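Local coordinates for protein Alpha/beta hydrolase (Xanthomonas campestris pv. campestris, PDB 2QJW) that is a putative hydrolase of the alpha/beta superfamily that probably cleaves its still unidentified substrate with a serine nucleophile, at residues G58-L63 / S85-Q90. Residues are numbered along the deposited sequence; the frame is centred on the assembly and turned at random.
Sequences GRLQRL and SYIAAQ
Ile87 packs against Arg59, Leu60 and Leu63 of helix 56-71 in a helix-helix contact of an alpha/beta-hydrolase fold. Helix 83-92 begins within the probable nucleophile elbow (Gly80, Ser82, Gly84), just after Ser82, the likely nucleophile. The two helices, which precede and follow strand 76-81 in the chain, lie side by side on one face of the parallel sheet. The two short segments pass 9.4 Å apart axis to axis with their directions 54° apart, and no hydrogen bond links them: the contact is made by side-chain packing. Followed outward, the CB of Ile87 first meets Leu60 CD2. There the side chain forks. The CG2 branch turns to Leu60, lying 3.5 Å from its CD2, while CG1 is set between backbone N and carbonyl carbon (chi1 62°) and reaches Leu63 CD2 at 3.7 Å. The terminal CD1 then lies between two neighbours, again 3.7 Å from Leu63 CD2 and 3.6 Å from Arg59 NH1. The methyl comes to the edge of the guanidinium, near its plane, and the two side chains cross at about a right angle. Arg59 is extended from CG to NE, which carries its charged end past Ile87 to partners elsewhere: NE forms a salt bridge with Asp45 and NH1 a hydrogen bond to the carbonyl of His11. The buried guanidinium is thus paired, while CB, CG and CD of Arg59 pass the same CD1 more loosely. Leu63, with CG anti to its backbone N (chi1 -176°), also brings CD2 over the backbone of the second helix, 3.8 Å from Ala88 N. One turn beyond Ile87, Gln90 bends at chi2 and sends its amide away to the carbonyl of Ala114, leaving its CB 3.6 Å from Leu60 CD2.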
ATOM      1  N   GLY A  58     -10.577  25.772  15.022  1.00 14.37           N
ATOM      2  CA  GLY A  58     -10.359  25.385  16.436  1.00 15.58           C
ATOM      3  C   GLY A  58      -9.635  24.057  16.534  1.00 15.43           C
ATOM      4  O   GLY A  58      -8.749  23.866  17.360  1.00 13.25           O
ATOM      5  N   ARG A  59     -10.005  23.141  15.645  1.00 13.67           N
ATOM      6  CA  ARG A  59      -9.336  21.847  15.564  1.00 12.85           C
ATOM      7  C   ARG A  59      -7.907  22.010  15.191  1.00 13.19           C
ATOM      8  O   ARG A  59      -7.017  21.435  15.800  1.00 14.20           O
ATOM      9  CB  ARG A  59      -9.991  20.944  14.522  1.00 13.33           C
ATOM     10  CG  ARG A  59     -10.785  19.853  15.051  1.00 12.18           C
ATOM     11  CD  ARG A  59     -11.303  18.991  13.881  1.00 12.00           C
ATOM     12  NE  ARG A  59     -12.013  17.819  14.256  1.00 12.35           N
ATOM     13  CZ  ARG A  59     -11.577  16.567  14.181  1.00 13.62           C
ATOM     14  NH1 ARG A  59     -10.334  16.283  13.819  1.00 12.68           N
ATOM     15  NH2 ARG A  59     -12.407  15.618  14.525  1.00 14.33           N
ATOM     16  N   LEU A  60      -7.647  22.834  14.177  1.00 12.87           N
ATOM     17  CA  LEU A  60      -6.305  23.110  13.756  1.00 12.91           C
ATOM     18  C   LEU A  60      -5.475  23.723  14.891  1.00 13.24           C
ATOM     19  O   LEU A  60      -4.317  23.352  15.097  1.00 16.56           O
ATOM     20  CB  LEU A  60      -6.251  24.087  12.546  1.00 14.56           C
ATOM     21  CG  LEU A  60      -6.814  23.499  11.254  1.00 18.96           C
ATOM     22  CD1 LEU A  60      -7.303  24.612  10.248  1.00 19.67           C
ATOM     23  CD2 LEU A  60      -5.821  22.614  10.606  1.00 19.18           C
ATOM     24  N   GLN A  61      -6.052  24.706  15.578  1.00 15.83           N
ATOM     25  CA  GLN A  61      -5.316  25.385  16.669  1.00 13.84           C
ATOM     26  C   GLN A  61      -5.056  24.440  17.818  1.00 12.54           C
ATOM     27  O   GLN A  61      -3.939  24.443  18.351  1.00 14.30           O
ATOM     28  CB  GLN A  61      -6.089  26.609  17.155  1.00 15.13           C
ATOM     29  CG  GLN A  61      -5.395  27.346  18.311  1.00 21.16           C
ATOM     30  CD  GLN A  61      -4.109  28.033  17.886  1.00 29.82           C
ATOM     31  OE1 GLN A  61      -3.961  28.423  16.718  1.00 30.98           O
ATOM     32  NE2 GLN A  61      -3.180  28.205  18.828  1.00 34.55           N
ATOM     33  N   ARG A  62      -6.019  23.599  18.160  1.00 13.91           N
ATOM     34  CA  ARG A  62      -5.823  22.692  19.283  1.00 13.93           C
ATOM     35  C   ARG A  62      -4.704  21.691  18.952  1.00 14.49           C
ATOM     36  O   ARG A  62      -3.815  21.422  19.790  1.00 12.58           O
ATOM     37  CB  ARG A  62      -7.092  21.993  19.622  1.00 10.79           C
ATOM     38  CG  ARG A  62      -6.985  21.000  20.759  1.00 11.28           C
ATOM     39  CD  ARG A  62      -8.275  20.446  21.204  1.00 11.92           C
ATOM     40  NE  ARG A  62      -9.138  21.501  21.741  1.00 12.97           N
ATOM     41  CZ  ARG A  62     -10.438  21.320  21.943  1.00 12.41           C
ATOM     42  NH1 ARG A  62     -10.999  20.140  21.738  1.00 13.72           N
ATOM     43  NH2 ARG A  62     -11.188  22.318  22.388  1.00 13.56           N
ATOM     44  N   LEU A  63      -4.768  21.069  17.774  1.00 12.60           N
ATOM     45  CA  LEU A  63      -3.708  20.149  17.378  1.00 11.41           C
ATOM     46  C   LEU A  63      -2.356  20.828  17.284  1.00 12.26           C
ATOM     47  O   LEU A  63      -1.371  20.241  17.679  1.00 13.42           O
ATOM     48  CB  LEU A  63      -4.056  19.452  16.067  1.00 12.79           C
ATOM     49  CG  LEU A  63      -3.065  18.414  15.604  1.00 10.17           C
ATOM     50  CD1 LEU A  63      -2.749  17.352  16.682  1.00 12.62           C
ATOM     51  CD2 LEU A  63      -3.562  17.724  14.335  1.00 12.32           C
ATOM     52  N   SER A  85      -7.115  13.587   9.472  1.00 10.35           N
ATOM     53  CA  SER A  85      -6.007  13.639   8.543  1.00  9.01           C
ATOM     54  C   SER A  85      -5.760  15.029   7.982  1.00  8.97           C
ATOM     55  O   SER A  85      -4.614  15.422   7.818  1.00 11.52           O
ATOM     56  CB  SER A  85      -6.210  12.660   7.380  1.00 10.62           C
ATOM     57  OG  SER A  85      -6.132  11.346   7.850  1.00 10.56           O
ATOM     58  N   TYR A  86      -6.857  15.709   7.661  1.00 10.50           N
ATOM     59  CA  TYR A  86      -6.767  17.049   7.135  1.00 11.09           C
ATOM     60  C   TYR A  86      -6.025  17.915   8.149  1.00 10.58           C
ATOM     61  O   TYR A  86      -5.081  18.591   7.784  1.00 11.52           O
ATOM     62  CB  TYR A  86      -8.141  17.604   6.905  1.00 12.06           C
ATOM     63  CG  TYR A  86      -8.099  19.036   6.488  1.00 12.45           C
ATOM     64  CD1 TYR A  86      -7.784  19.407   5.189  1.00 13.00           C
ATOM     65  CD2 TYR A  86      -8.352  20.031   7.406  1.00 12.83           C
ATOM     66  CE1 TYR A  86      -7.740  20.761   4.769  1.00 13.15           C
ATOM     67  CE2 TYR A  86      -8.303  21.407   7.027  1.00 13.57           C
ATOM     68  CZ  TYR A  86      -8.001  21.769   5.716  1.00 14.41           C
ATOM     69  OH  TYR A  86      -7.964  23.087   5.391  1.00 16.44           O
ATOM     70  N   ILE A  87      -6.398  17.866   9.415  1.00 11.00           N
ATOM     71  CA  ILE A  87      -5.706  18.794  10.337  1.00 11.26           C
ATOM     72  C   ILE A  87      -4.256  18.364  10.645  1.00 11.16           C
ATOM     73  O   ILE A  87      -3.380  19.198  10.851  1.00 11.58           O
ATOM     74  CB  ILE A  87      -6.505  19.058  11.631  1.00 12.48           C
ATOM     75  CG1 ILE A  87      -6.736  17.800  12.458  1.00 11.04           C
ATOM     76  CG2 ILE A  87      -7.824  19.762  11.274  1.00 12.32           C
ATOM     77  CD1 ILE A  87      -7.248  18.098  13.870  1.00 13.85           C
ATOM     78  N   ALA A  88      -3.981  17.056  10.623  1.00 11.58           N
ATOM     79  CA  ALA A  88      -2.620  16.573  10.829  1.00 11.41           C
ATOM     80  C   ALA A  88      -1.746  17.105   9.736  1.00 11.96           C
ATOM     81  O   ALA A  88      -0.659  17.615   9.944  1.00 10.69           O
ATOM     82  CB  ALA A  88      -2.614  15.017  10.891  1.00 10.23           C
ATOM     83  N   ALA A  89      -2.215  17.002   8.495  1.00 10.00           N
ATOM     84  CA  ALA A  89      -1.464  17.507   7.378  1.00 11.27           C
ATOM     85  C   ALA A  89      -1.221  19.016   7.455  1.00 10.43           C
ATOM     86  O   ALA A  89      -0.108  19.452   7.310  1.00 10.61           O
ATOM     87  CB  ALA A  89      -2.168  17.095   6.053  1.00 11.14           C
ATOM     88  N   GLN A  90      -2.234  19.775   7.758  1.00 12.15           N
ATOM     89  CA  GLN A  90      -2.087  21.232   7.837  1.00 12.82           C
ATOM     90  C   GLN A  90      -1.107  21.614   8.978  1.00 12.04           C
ATOM     91  O   GLN A  90      -0.247  22.480   8.769  1.00 14.35           O
ATOM     92  CB  GLN A  90      -3.430  21.953   8.015  1.00 15.43           C
ATOM     93  CG  GLN A  90      -4.413  21.743   6.899  1.00 15.08           C
ATOM     94  CD  GLN A  90      -3.956  22.329   5.571  1.00 21.09           C
ATOM     95  OE1 GLN A  90      -3.055  23.156   5.496  1.00 27.90           O
ATOM     96  NE2 GLN A  90      -4.588  21.903   4.522  1.00 25.15           N
TER